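Local coordinates for protein beta-glucuronidase (PDB 6U7J) that hydrolyses beta-D-glucuronides as a gut-microbial glycoside hydrolase of family 2, an activity that can release estrogens from their glucuronide conjugates, at residues Q394-L399 against K434-L439; W412-E417 against R443-T448; Y428-T433 against S459-V464; D463-N468 against Y498-I503. All coordinates share one frame; numbering follows the deposited sequence.

Interaction 1 of 4, residues Q394-L399 against K434-L439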
loop_
_atom_site.group_PDB
_atom_site.type_symbol
_atom_site.label_atom_id
_atom_site.label_comp_id
_atom_site.label_asym_id
_atom_site.label_seq_id
_atom_site.Cartn_x
_atom_site.Cartn_y
_atom_site.Cartn_z
ATOM N N GLN B 394 32.476 -20.793 24.795
ATOM C CA GLN B 394 32.027 -20.076 25.983
ATOM C C GLN B 394 30.576 -19.618 25.854
ATOM O O GLN B 394 29.836 -19.613 26.845
ATOM C CB GLN B 394 32.952 -18.893 26.262
ATOM C CG GLN B 394 34.388 -19.320 26.524
ATOM C CD GLN B 394 35.342 -18.143 26.654
ATOM O OE1 GLN B 394 35.099 -17.063 26.099
ATOM N NE2 GLN B 394 36.437 -18.340 27.393
ATOM N N VAL B 395 30.143 -19.217 24.652
ATOM C CA VAL B 395 28.749 -18.789 24.520
ATOM C C VAL B 395 27.815 -19.989 24.641
ATOM O O VAL B 395 26.720 -19.885 25.209
ATOM C CB VAL B 395 28.546 -18.017 23.203
ATOM C CG1 VAL B 395 27.063 -17.831 22.899
ATOM C CG2 VAL B 395 29.240 -16.660 23.288
ATOM N N LEU B 396 28.247 -21.155 24.159
ATOM C CA LEU B 396 27.479 -22.382 24.368
ATOM C C LEU B 396 27.378 -22.737 25.846
ATOM O O LEU B 396 26.319 -23.175 26.322
ATOM C CB LEU B 396 28.129 -23.522 23.604
ATOM C CG LEU B 396 27.755 -23.550 22.130
ATOM C CD1 LEU B 396 28.766 -24.409 21.423
ATOM C CD2 LEU B 396 26.314 -24.091 21.934
ATOM N N LYS B 397 28.483 -22.589 26.581
ATOM C CA LYS B 397 28.470 -22.793 28.026
ATOM C C LYS B 397 27.430 -21.897 28.693
ATOM O O LYS B 397 26.630 -22.359 29.520
ATOM C CB LYS B 397 29.876 -22.518 28.579
ATOM C CG LYS B 397 30.010 -22.520 30.098
ATOM C CD LYS B 397 29.546 -23.822 30.678
ATOM C CE LYS B 397 30.072 -24.005 32.100
ATOM N NZ LYS B 397 29.403 -25.185 32.729
ATOM N N GLU B 398 27.431 -20.604 28.338
ATOM C CA GLU B 398 26.480 -19.649 28.905
ATOM C C GLU B 398 25.042 -19.993 28.513
ATOM O O GLU B 398 24.138 -19.985 29.359
ATOM C CB GLU B 398 26.820 -18.235 28.437
ATOM C CG GLU B 398 27.812 -17.440 29.285
ATOM C CD GLU B 398 28.034 -16.050 28.698
ATOM O OE1 GLU B 398 28.782 -15.949 27.696
ATOM O OE2 GLU B 398 27.433 -15.063 29.196
ATOM N N LEU B 399 24.804 -20.282 27.228
ATOM C CA LEU B 399 23.448 -20.642 26.805
ATOM C C LEU B 399 22.949 -21.872 27.553
ATOM O O LEU B 399 21.815 -21.882 28.049
ATOM C CB LEU B 399 23.386 -20.889 25.293
ATOM C CG LEU B 399 21.980 -21.257 24.808
ATOM C CD1 LEU B 399 20.948 -20.207 25.185
ATOM C CD2 LEU B 399 21.981 -21.456 23.320
ATOM N N LYS B 434 31.699 -31.499 19.958
ATOM C CA LYS B 434 32.147 -32.283 21.105
ATOM C C LYS B 434 31.968 -31.517 22.407
ATOM O O LYS B 434 31.580 -32.099 23.426
ATOM C CB LYS B 434 33.602 -32.694 20.914
ATOM C CG LYS B 434 33.740 -33.970 20.094
ATOM C CD LYS B 434 35.132 -34.157 19.515
ATOM C CE LYS B 434 36.180 -33.451 20.337
ATOM N NZ LYS B 434 36.288 -34.053 21.696
ATOM N N TYR B 435 32.197 -30.200 22.386
ATOM C CA TYR B 435 32.078 -29.428 23.623
ATOM C C TYR B 435 30.631 -29.354 24.110
ATOM O O TYR B 435 30.378 -29.463 25.315
ATOM C CB TYR B 435 32.646 -28.022 23.438
ATOM C CG TYR B 435 32.600 -27.224 24.714
ATOM C CD1 TYR B 435 31.666 -26.205 24.892
ATOM C CD2 TYR B 435 33.472 -27.516 25.769
ATOM C CE1 TYR B 435 31.617 -25.477 26.076
ATOM C CE2 TYR B 435 33.428 -26.794 26.958
ATOM C CZ TYR B 435 32.500 -25.776 27.102
ATOM O OH TYR B 435 32.449 -25.069 28.277
ATOM N N ILE B 436 29.667 -29.154 23.201
ATOM C CA ILE B 436 28.280 -29.022 23.651
ATOM C C ILE B 436 27.742 -30.378 24.074
ATOM O O ILE B 436 26.903 -30.469 24.980
ATOM C CB ILE B 436 27.398 -28.353 22.565
ATOM C CG1 ILE B 436 25.936 -28.253 23.007
ATOM C CG2 ILE B 436 27.462 -29.097 21.250
ATOM C CD1 ILE B 436 25.700 -27.436 24.285
ATOM N N ARG B 437 28.231 -31.453 23.454
ATOM C CA ARG B 437 27.832 -32.792 23.889
ATOM C C ARG B 437 28.322 -33.096 25.298
ATOM O O ARG B 437 27.632 -33.797 26.046
ATOM C CB ARG B 437 28.343 -33.840 22.904
ATOM C CG ARG B 437 27.522 -33.900 21.630
ATOM C CD ARG B 437 27.880 -35.106 20.787
ATOM N NE ARG B 437 27.458 -34.894 19.411
ATOM C CZ ARG B 437 26.221 -35.097 18.977
ATOM N NH1 ARG B 437 25.280 -35.539 19.816
ATOM N NH2 ARG B 437 25.932 -34.866 17.705
ATOM N N LYS B 438 29.486 -32.553 25.696
ATOM C CA LYS B 438 29.951 -32.807 27.059
ATOM C C LYS B 438 29.141 -32.013 28.081
ATOM O O LYS B 438 28.972 -32.463 29.217
ATOM C CB LYS B 438 31.453 -32.512 27.203
ATOM C CG LYS B 438 31.985 -32.917 28.582
ATOM C CD LYS B 438 33.319 -33.676 28.544
ATOM C CE LYS B 438 34.438 -32.813 27.981
ATOM N NZ LYS B 438 35.321 -32.257 29.061
ATOM N N LEU B 439 28.615 -30.849 27.697
ATOM C CA LEU B 439 27.777 -30.071 28.607
ATOM C C LEU B 439 26.408 -30.708 28.789
ATOM O O LEU B 439 25.831 -30.656 29.882
ATOM C CB LEU B 439 27.601 -28.652 28.071
ATOM C CG LEU B 439 28.769 -27.682 28.136
ATOM C CD1 LEU B 439 28.420 -26.457 27.312
ATOM C CD2 LEU B 439 29.057 -27.302 29.579
#

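Interaction 2 of 4, residues W412-E417 against R443-T448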
loop_
_atom_site.group_PDB
_atom_site.type_symbol
_atom_site.label_atom_id
_atom_site.label_comp_id
_atom_site.label_asym_id
_atom_site.label_seq_id
_atom_site.Cartn_x
_atom_site.Cartn_y
_atom_site.Cartn_z
ATOM N N TRP B 412 19.806 -28.147 20.409
ATOM C CA TRP B 412 20.708 -27.005 20.313
ATOM C C TRP B 412 21.136 -26.857 18.866
ATOM O O TRP B 412 21.581 -27.829 18.252
ATOM C CB TRP B 412 21.968 -27.161 21.178
ATOM C CG TRP B 412 21.741 -27.475 22.632
ATOM C CD1 TRP B 412 22.018 -28.644 23.253
ATOM C CD2 TRP B 412 21.223 -26.596 23.643
ATOM N NE1 TRP B 412 21.679 -28.571 24.580
ATOM C CE2 TRP B 412 21.188 -27.326 24.850
ATOM C CE3 TRP B 412 20.767 -25.271 23.642
ATOM C CZ2 TRP B 412 20.719 -26.782 26.046
ATOM C CZ3 TRP B 412 20.297 -24.729 24.828
ATOM C CH2 TRP B 412 20.281 -25.483 26.016
ATOM N N SER B 413 21.024 -25.648 18.328
ATOM C CA SER B 413 21.632 -25.335 17.048
ATOM C C SER B 413 22.865 -24.492 17.319
ATOM O O SER B 413 22.773 -23.459 17.987
ATOM C CB SER B 413 20.670 -24.595 16.117
ATOM O OG SER B 413 21.390 -24.035 15.040
ATOM N N ILE B 414 24.012 -24.926 16.796
ATOM C CA ILE B 414 25.289 -24.334 17.174
ATOM C C ILE B 414 25.787 -23.323 16.164
ATOM O O ILE B 414 26.806 -22.658 16.430
ATOM C CB ILE B 414 26.364 -25.421 17.380
ATOM C CG1 ILE B 414 26.599 -26.162 16.072
ATOM C CG2 ILE B 414 25.936 -26.376 18.495
ATOM C CD1 ILE B 414 27.892 -26.944 16.040
ATOM N N THR B 415 25.118 -23.193 15.015
ATOM C CA THR B 415 25.546 -22.305 13.949
ATOM C C THR B 415 24.440 -22.207 12.904
ATOM O O THR B 415 23.654 -23.144 12.706
ATOM C CB THR B 415 26.855 -22.789 13.302
ATOM O OG1 THR B 415 27.340 -21.806 12.389
ATOM C CG2 THR B 415 26.654 -24.099 12.558
ATOM N N ASN B 416 24.379 -21.058 12.247
ATOM C CA ASN B 416 23.462 -20.855 11.137
ATOM C C ASN B 416 24.275 -20.512 9.900
ATOM O O ASN B 416 24.971 -19.489 9.876
ATOM C CB ASN B 416 22.434 -19.761 11.446
ATOM C CG ASN B 416 21.499 -19.509 10.285
ATOM O OD1 ASN B 416 20.509 -20.222 10.099
ATOM N ND2 ASN B 416 21.812 -18.497 9.493
ATOM N N GLU B 417 24.227 -21.397 8.905
ATOM C CA GLU B 417 24.789 -21.154 7.584
ATOM C C GLU B 417 26.292 -20.774 7.585
ATOM O O GLU B 417 26.685 -19.798 7.023
ATOM C CB GLU B 417 23.999 -20.063 6.869
ATOM C CG GLU B 417 22.536 -20.431 6.569
ATOM C CD GLU B 417 21.861 -19.461 5.576
ATOM O OE1 GLU B 417 22.344 -18.323 5.395
ATOM O OE2 GLU B 417 20.838 -19.842 4.978
ATOM N N ARG B 443 20.278 -33.807 24.867
ATOM C CA ARG B 443 19.597 -33.112 23.778
ATOM C C ARG B 443 20.355 -33.257 22.466
ATOM O O ARG B 443 21.587 -33.151 22.440
ATOM C CB ARG B 443 19.408 -31.619 24.089
ATOM C CG ARG B 443 18.227 -31.278 24.985
ATOM C CD ARG B 443 18.225 -29.761 25.274
ATOM N NE ARG B 443 17.255 -29.344 26.289
ATOM C CZ ARG B 443 17.547 -29.175 27.576
ATOM N NH1 ARG B 443 18.774 -29.399 28.014
ATOM N NH2 ARG B 443 16.614 -28.791 28.430
ATOM N N PRO B 444 19.640 -33.508 21.376
ATOM C CA PRO B 444 20.257 -33.515 20.044
ATOM C C PRO B 444 20.906 -32.178 19.698
ATOM O O PRO B 444 20.536 -31.123 20.214
ATOM C CB PRO B 444 19.076 -33.790 19.105
ATOM C CG PRO B 444 17.991 -34.281 19.958
ATOM C CD PRO B 444 18.220 -33.873 21.364
ATOM N N ILE B 445 21.861 -32.246 18.773
ATOM C CA ILE B 445 22.694 -31.136 18.333
ATOM C C ILE B 445 22.485 -30.966 16.833
ATOM O O ILE B 445 22.388 -31.963 16.109
ATOM C CB ILE B 445 24.183 -31.427 18.637
ATOM C CG1 ILE B 445 24.431 -31.472 20.138
ATOM C CG2 ILE B 445 25.091 -30.423 17.960
ATOM C CD1 ILE B 445 23.990 -30.240 20.824
ATOM N N THR B 446 22.433 -29.714 16.359
ATOM C CA THR B 446 22.350 -29.455 14.921
ATOM C C THR B 446 22.978 -28.105 14.583
ATOM O O THR B 446 23.493 -27.388 15.447
ATOM C CB THR B 446 20.902 -29.508 14.413
ATOM O OG1 THR B 446 20.891 -29.429 12.982
ATOM C CG2 THR B 446 20.086 -28.348 14.960
ATOM N N GLY B 447 22.959 -27.800 13.289
ATOM C CA GLY B 447 23.329 -26.511 12.728
ATOM C C GLY B 447 22.762 -26.490 11.325
ATOM O O GLY B 447 22.558 -27.545 10.718
ATOM N N THR B 448 22.471 -25.296 10.815
ATOM C CA THR B 448 21.772 -25.210 9.544
ATOM C C THR B 448 22.749 -25.002 8.395
ATOM O O THR B 448 23.758 -24.305 8.520
ATOM C CB THR B 448 20.731 -24.086 9.528
ATOM O OG1 THR B 448 21.397 -22.813 9.519
ATOM C CG2 THR B 448 19.816 -24.198 10.730
#

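Interaction 3 of 4, residues Y428-T433 against S459-V464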
loop_
_atom_site.group_PDB
_atom_site.type_symbol
_atom_site.label_atom_id
_atom_site.label_comp_id
_atom_site.label_asym_id
_atom_site.label_seq_id
_atom_site.Cartn_x
_atom_site.Cartn_y
_atom_site.Cartn_z
ATOM N N TYR B 428 36.951 -27.156 13.264
ATOM C CA TYR B 428 36.267 -26.152 14.074
ATOM C C TYR B 428 34.988 -26.723 14.658
ATOM O O TYR B 428 34.784 -26.724 15.876
ATOM C CB TYR B 428 35.968 -24.901 13.230
ATOM C CG TYR B 428 35.350 -23.765 14.017
ATOM C CD1 TYR B 428 33.997 -23.764 14.337
ATOM C CD2 TYR B 428 36.127 -22.691 14.448
ATOM C CE1 TYR B 428 33.440 -22.740 15.068
ATOM C CE2 TYR B 428 35.570 -21.647 15.172
ATOM C CZ TYR B 428 34.232 -21.682 15.485
ATOM O OH TYR B 428 33.677 -20.661 16.217
ATOM N N PHE B 429 34.120 -27.242 13.802
ATOM C CA PHE B 429 32.821 -27.672 14.283
ATOM C C PHE B 429 32.877 -29.007 15.000
ATOM O O PHE B 429 32.008 -29.276 15.835
ATOM C CB PHE B 429 31.829 -27.674 13.115
ATOM C CG PHE B 429 31.443 -26.279 12.695
ATOM C CD1 PHE B 429 30.541 -25.544 13.453
ATOM C CD2 PHE B 429 32.049 -25.674 11.617
ATOM C CE1 PHE B 429 30.202 -24.237 13.099
ATOM C CE2 PHE B 429 31.724 -24.372 11.254
ATOM C CZ PHE B 429 30.794 -23.653 12.001
ATOM N N GLU B 430 33.883 -29.838 14.723
ATOM C CA GLU B 430 34.063 -31.033 15.539
ATOM C C GLU B 430 34.380 -30.659 16.974
ATOM O O GLU B 430 33.825 -31.244 17.916
ATOM C CB GLU B 430 35.175 -31.918 14.987
ATOM C CG GLU B 430 35.199 -33.270 15.675
ATOM C CD GLU B 430 36.447 -34.061 15.376
ATOM O OE1 GLU B 430 36.425 -35.300 15.557
ATOM O OE2 GLU B 430 37.450 -33.445 14.961
ATOM N N GLU B 431 35.272 -29.680 17.158
ATOM C CA GLU B 431 35.532 -29.158 18.492
ATOM C C GLU B 431 34.256 -28.614 19.122
ATOM O O GLU B 431 33.920 -28.953 20.263
ATOM C CB GLU B 431 36.610 -28.080 18.422
ATOM C CG GLU B 431 37.988 -28.580 18.807
ATOM C CD GLU B 431 37.978 -29.280 20.158
ATOM O OE1 GLU B 431 37.733 -28.603 21.183
ATOM O OE2 GLU B 431 38.189 -30.513 20.188
ATOM N N VAL B 432 33.515 -27.777 18.383
ATOM C CA VAL B 432 32.319 -27.164 18.955
ATOM C C VAL B 432 31.310 -28.235 19.336
ATOM O O VAL B 432 30.744 -28.214 20.434
ATOM C CB VAL B 432 31.702 -26.136 17.989
ATOM C CG1 VAL B 432 30.395 -25.603 18.566
ATOM C CG2 VAL B 432 32.643 -24.986 17.746
ATOM N N THR B 433 31.073 -29.193 18.435
ATOM C CA THR B 433 30.049 -30.202 18.704
ATOM C C THR B 433 30.435 -31.079 19.892
ATOM O O THR B 433 29.602 -31.362 20.761
ATOM C CB THR B 433 29.806 -31.063 17.466
ATOM O OG1 THR B 433 31.064 -31.444 16.895
ATOM C CG2 THR B 433 29.004 -30.303 16.436
ATOM N N SER B 459 28.151 -31.779 8.689
ATOM C CA SER B 459 26.860 -32.264 9.175
ATOM C C SER B 459 26.940 -33.671 9.752
ATOM O O SER B 459 26.031 -34.068 10.496
ATOM C CB SER B 459 25.794 -32.224 8.075
ATOM O OG SER B 459 25.338 -30.894 7.880
ATOM N N GLN B 460 28.000 -34.430 9.447
ATOM C CA GLN B 460 28.166 -35.738 10.077
ATOM C C GLN B 460 28.226 -35.643 11.603
ATOM O O GLN B 460 27.938 -36.634 12.280
ATOM C CB GLN B 460 29.422 -36.434 9.550
ATOM C CG GLN B 460 30.733 -35.739 9.919
ATOM C CD GLN B 460 31.101 -34.653 8.919
ATOM O OE1 GLN B 460 30.284 -34.275 8.080
ATOM N NE2 GLN B 460 32.328 -34.145 9.005
ATOM N N PHE B 461 28.571 -34.477 12.159
ATOM C CA PHE B 461 28.657 -34.324 13.606
ATOM C C PHE B 461 27.305 -34.093 14.268
ATOM O O PHE B 461 27.235 -34.118 15.501
ATOM C CB PHE B 461 29.596 -33.162 13.971
ATOM C CG PHE B 461 30.986 -33.294 13.390
ATOM C CD1 PHE B 461 31.727 -34.447 13.574
ATOM C CD2 PHE B 461 31.548 -32.261 12.659
ATOM C CE1 PHE B 461 33.002 -34.570 13.033
ATOM C CE2 PHE B 461 32.824 -32.377 12.122
ATOM C CZ PHE B 461 33.551 -33.536 12.310
ATOM N N PHE B 462 26.240 -33.874 13.500
ATOM C CA PHE B 462 24.950 -33.491 14.057
ATOM C C PHE B 462 24.052 -34.709 14.216
ATOM O O PHE B 462 24.256 -35.745 13.586
ATOM C CB PHE B 462 24.243 -32.454 13.167
ATOM C CG PHE B 462 25.034 -31.197 12.943
ATOM C CD1 PHE B 462 25.932 -30.738 13.902
ATOM C CD2 PHE B 462 24.868 -30.464 11.780
ATOM C CE1 PHE B 462 26.659 -29.570 13.697
ATOM C CE2 PHE B 462 25.584 -29.295 11.569
ATOM C CZ PHE B 462 26.485 -28.850 12.526
ATOM N N ASP B 463 23.039 -34.560 15.064
ATOM C CA ASP B 463 22.005 -35.573 15.216
ATOM C C ASP B 463 20.843 -35.363 14.255
ATOM O O ASP B 463 20.161 -36.332 13.888
ATOM C CB ASP B 463 21.506 -35.581 16.659
ATOM C CG ASP B 463 22.653 -35.740 17.662
ATOM O OD1 ASP B 463 23.371 -36.762 17.574
ATOM O OD2 ASP B 463 22.865 -34.847 18.512
ATOM N N VAL B 464 20.603 -34.123 13.834
ATOM C CA VAL B 464 19.606 -33.799 12.820
ATOM C C VAL B 464 20.278 -32.929 11.777
ATOM O O VAL B 464 21.111 -32.080 12.115
ATOM C CB VAL B 464 18.382 -33.078 13.432
ATOM C CG1 VAL B 464 17.420 -32.595 12.336
ATOM C CG2 VAL B 464 17.662 -33.992 14.403
#

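Interaction 4 of 4, residues D463-N468 against Y498-I503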
loop_
_atom_site.group_PDB
_atom_site.type_symbol
_atom_site.label_atom_id
_atom_site.label_comp_id
_atom_site.label_asym_id
_atom_site.label_seq_id
_atom_site.Cartn_x
_atom_site.Cartn_y
_atom_site.Cartn_z
ATOM N N ASP B 463 23.039 -34.560 15.064
ATOM C CA ASP B 463 22.005 -35.573 15.216
ATOM C C ASP B 463 20.843 -35.363 14.255
ATOM O O ASP B 463 20.161 -36.332 13.888
ATOM C CB ASP B 463 21.506 -35.581 16.659
ATOM C CG ASP B 463 22.653 -35.740 17.662
ATOM O OD1 ASP B 463 23.371 -36.762 17.574
ATOM O OD2 ASP B 463 22.865 -34.847 18.512
ATOM N N VAL B 464 20.603 -34.123 13.834
ATOM C CA VAL B 464 19.606 -33.799 12.820
ATOM C C VAL B 464 20.278 -32.929 11.777
ATOM O O VAL B 464 21.111 -32.080 12.115
ATOM C CB VAL B 464 18.382 -33.078 13.432
ATOM C CG1 VAL B 464 17.420 -32.595 12.336
ATOM C CG2 VAL B 464 17.662 -33.992 14.403
ATOM N N VAL B 465 19.949 -33.157 10.508
ATOM C CA VAL B 465 20.440 -32.304 9.424
ATOM C C VAL B 465 19.393 -31.239 9.131
ATOM O O VAL B 465 18.208 -31.552 8.922
ATOM C CB VAL B 465 20.762 -33.137 8.171
ATOM C CG1 VAL B 465 21.069 -32.215 6.986
ATOM C CG2 VAL B 465 21.923 -34.064 8.440
ATOM N N CYS B 466 19.830 -29.983 9.109
ATOM C CA CYS B 466 18.956 -28.822 8.946
ATOM C C CYS B 466 19.442 -28.047 7.727
ATOM O O CYS B 466 20.615 -27.656 7.677
ATOM C CB CYS B 466 19.004 -27.952 10.203
ATOM S SG CYS B 466 18.134 -28.661 11.616
ATOM N N ILE B 467 18.568 -27.832 6.748
ATOM C CA ILE B 467 18.964 -27.153 5.520
ATOM C C ILE B 467 18.079 -25.934 5.283
ATOM O O ILE B 467 16.862 -25.970 5.510
ATOM C CB ILE B 467 18.943 -28.098 4.295
ATOM C CG1 ILE B 467 17.509 -28.512 3.929
ATOM C CG2 ILE B 467 19.800 -29.330 4.571
ATOM C CD1 ILE B 467 17.417 -29.335 2.663
ATOM N N ASN B 468 18.715 -24.849 4.844
ATOM C CA ASN B 468 18.048 -23.620 4.438
ATOM C C ASN B 468 18.013 -23.599 2.913
ATOM O O ASN B 468 19.064 -23.540 2.265
ATOM C CB ASN B 468 18.785 -22.391 4.972
ATOM C CG ASN B 468 18.680 -22.246 6.490
ATOM O OD1 ASN B 468 17.966 -23.000 7.156
ATOM N ND2 ASN B 468 19.389 -21.261 7.041
ATOM N N TYR B 498 24.140 -38.486 4.705
ATOM C CA TYR B 498 24.354 -38.495 6.148
ATOM C C TYR B 498 23.464 -39.454 6.918
ATOM O O TYR B 498 23.775 -39.748 8.079
ATOM C CB TYR B 498 24.167 -37.083 6.742
ATOM C CG TYR B 498 25.159 -36.072 6.220
ATOM C CD1 TYR B 498 26.466 -36.058 6.676
ATOM C CD2 TYR B 498 24.790 -35.143 5.258
ATOM C CE1 TYR B 498 27.386 -35.150 6.196
ATOM C CE2 TYR B 498 25.705 -34.213 4.772
ATOM C CZ TYR B 498 27.003 -34.223 5.255
ATOM O OH TYR B 498 27.920 -33.319 4.780
ATOM N N GLY B 499 22.359 -39.920 6.340
ATOM C CA GLY B 499 21.583 -40.946 7.002
ATOM C C GLY B 499 20.808 -40.488 8.212
ATOM O O GLY B 499 20.438 -41.316 9.045
ATOM N N LYS B 500 20.526 -39.197 8.324
ATOM C CA LYS B 500 19.844 -38.620 9.468
ATOM C C LYS B 500 18.504 -38.015 9.056
ATOM O O LYS B 500 18.280 -37.726 7.874
ATOM C CB LYS B 500 20.735 -37.543 10.111
ATOM C CG LYS B 500 21.991 -38.107 10.800
ATOM C CD LYS B 500 23.044 -37.031 10.956
ATOM C CE LYS B 500 24.445 -37.623 11.125
ATOM N NZ LYS B 500 24.567 -38.299 12.437
ATOM N N PRO B 501 17.586 -37.815 10.006
ATOM C CA PRO B 501 16.374 -37.046 9.699
ATOM C C PRO B 501 16.723 -35.618 9.301
ATOM O O PRO B 501 17.753 -35.068 9.714
ATOM C CB PRO B 501 15.578 -37.077 11.010
ATOM C CG PRO B 501 16.200 -38.138 11.850
ATOM C CD PRO B 501 17.627 -38.256 11.409
ATOM N N VAL B 502 15.848 -35.027 8.484
ATOM C CA VAL B 502 16.061 -33.713 7.883
ATOM C C VAL B 502 14.921 -32.780 8.280
ATOM O O VAL B 502 13.743 -33.162 8.236
ATOM C CB VAL B 502 16.169 -33.795 6.348
ATOM C CG1 VAL B 502 16.362 -32.405 5.758
ATOM C CG2 VAL B 502 17.316 -34.705 5.940
ATOM N N ILE B 503 15.283 -31.564 8.681
ATOM C CA ILE B 503 14.363 -30.446 8.826
ATOM C C ILE B 503 14.734 -29.409 7.773
ATOM O O ILE B 503 15.919 -29.104 7.585
ATOM C CB ILE B 503 14.436 -29.832 10.235
ATOM C CG1 ILE B 503 14.112 -30.866 11.309
ATOM C CG2 ILE B 503 13.493 -28.642 10.366
ATOM C CD1 ILE B 503 14.346 -30.330 12.695
#

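Interaction 1 of 4, residues Q394-L399 against K434-L439
Leu396 opens the contact with Ile436, where helices 386-403 and 424-439, the ones following the third and fourth strands of the TIM barrel, run side by side around its outside. The short axes lie 10.0 Å apart and differ by 24° in direction, as expected of neighbouring, nearly parallel helices in a (beta/alpha)8 fold. From Leu396 the methyl CD2 reaches Ile436 CD1 at 4.1 Å, and the two side chains cross at about a right angle. Both are buried against the barrel wall: Leu396 also rests on Val363 and Ile414, and Ile436 on Trp412 and Ile445. One carbonyl joins this apolar patch, since Leu396 O lies 4.0 Å from Leu439 CD1. At Lys397 the contact moves outward to partly exposed residues. Its CB sits 3.6 Å from Tyr435 OH, close to the plane of the tyrosine ring, so the phenol approaches edge-on with its hydroxyl leading. Leu439 CD1 packs against the lysine backbone, 3.7 Å from Lys397 CA. No hydrogen bond crosses between the segments, which leaves van der Waals packing to carry the whole contact. The lysine chain leaves with CG opposite the backbone N (chi1 173°) and then bends at chi2 (57°). That bend swings the aliphatic part across the leucine, bringing Lys397 CD to 3.7 Å from Leu439 CD2.

Interaction 2 of 4, residues W412-E417 against R443-T448
Trp412 and Ile445 pair in parallel at the tight end of this contact between neighbouring barrel strands. Ile445 CD1 touches Trp412 CD1 at 3.5 Å, coming in at the edge of the indole near its plane. Arg443 CD lies alongside the indole, 3.7 Å from Trp412 NE1; the guanidinium plane is turned 61° from the ring. Both polar ends find partners beyond the two segments: Trp412 NE1 and Arg443 NH1 share Asp440 OD2, while Arg443 NE bonds to Val409 O. The backbone is equally close here, with Thr446 N donating to Trp412 O at 2.8 Å and Ile414 N to Thr446 O at 2.9 Å. Side-chain packing between the strands thins out next: Ile414 CG2 is 4.2 Å from Ile445 CG2, and a beta bulge shifts the register by one between Ser413 and Asn416. Beyond the bulge polar contacts take over toward the partly exposed Glu417, the more open end. Thr448 OG1, set between its own N and carbonyl carbon (chi1 70°), donates to Asn416 OD1 at 2.8 Å from well above the amide plane. Glu417 N then bonds to Thr448 O at 3.0 Å. Asn416 ends the fourth strand and Glu417 follows it, consistent with the Asn-Glu motif that carries the acid/base in family 2 glycosidases.

Interaction 3 of 4, residues Y428-T433 against S459-V464
In the connection between the fifth and sixth barrel strands, a 3-10 turn, 459-461, and the residue after it set Phe461 and Phe462 against Glu430 and Thr433 of helix 424-439. Glu430 CB lies over one face of the Phe461 ring, 3.9 Å from its centroid and 26° off the normal, a CH-pi contact. The glutamate chain runs on extended across that face, with Glu430 CG 3.7 Å from Phe461 CE1, and its carboxylate plane stays within 16° of the ring plane. On the opposite face Gln460 NE2 stands 3.5 Å above the Phe461 ring, so the phenyl is sandwiched between helix and turn; that amide also bonds to Lys457 O. Thr433 fills the angle between the two phenylalanines. Its hydroxyl, rotated between backbone N and carbonyl carbon (chi1 45°), turns back on the helix, with Thr433 OG1 2.6 Å from Phe429 O. The methyl is thereby left facing the loop, where Thr433 CG2 meets the edge of Phe462 at CE1, 3.7 Å away, and Phe461 CB at 3.8 Å. No hydrogen bond joins the segments. A short turn in place of a long fifth helix is a feature of the distorted TIM barrel known from the family 2 beta-galactosidase.

Interaction 4 of 4, residues D463-N468 against Y498-I503
Val465 and Val502 lie side by side in parallel strands, their side chains on the face that looks toward helix 480-498, whereas Cys466 and Ile503 point to the other face. Val465 takes the conformation with CG1 opposite the backbone N (chi1 171°), which directs its other methyl, CG2, at the incoming chain: Val465 CG2 lies 4.0 Å from Lys500 CB and about as far from Tyr498 CB. The lysine crosses the valine at about a right angle, remains extended as far as CE and bends at its last torsion (chi4 -69°), carrying NZ to a hydrogen bond with Phe462 O. Its aliphatic part therefore packs while its ammonium bonds to that loop carbonyl. Val464 uses its CG1, which rests 3.6 Å from Pro501 O and 3.8 Å from Ile503 CD1; the isoleucine chain is stretched out (chi2 173°) to reach it, and both side chains also touch Ile546 of the eighth strand. Further along, Cys466 SG sits 4.1 Å from Ile503 CB. Three nearly straight backbone bonds hold the pair in register: Val465 N to Pro501 O at 3.0 Å, Ile503 N to Val465 O at 2.9 Å, and Ile467 N to Ile503 O at 3.1 Å. Between them, Val502 CA offers a CA-H...O contact to Val465 O. Helix 480-498 links the two strands, so they form the beta-alpha-beta crossover of strands six and seven in the TIM barrel.

Interactions 2 and 4 lie in one parallel barrel sheet, centres about 10 Å apart, joined where Thr446 OG1 meets Val464 O at 2.8 Å. Interactions 1 and 3 share helix 424-439, which lies outside that sheet; Ile436 CG1 of interaction 1 packs on Ile445 CD1 of interaction 2 at 3.5 Å. Asp463, common to interactions 3 and 4, ties the set together: its OD2 is 2.8 Å from Arg437 NH1 in a salt bridge and 2.8 Å from Ile445 N. Interactions 1 and 4 are the most distant, with centres about 21 Å apart. At the C-terminal strand ends, consistent with the active-site side, Asn468 ND2 bonds to Glu417 OE2 at 2.9 Å.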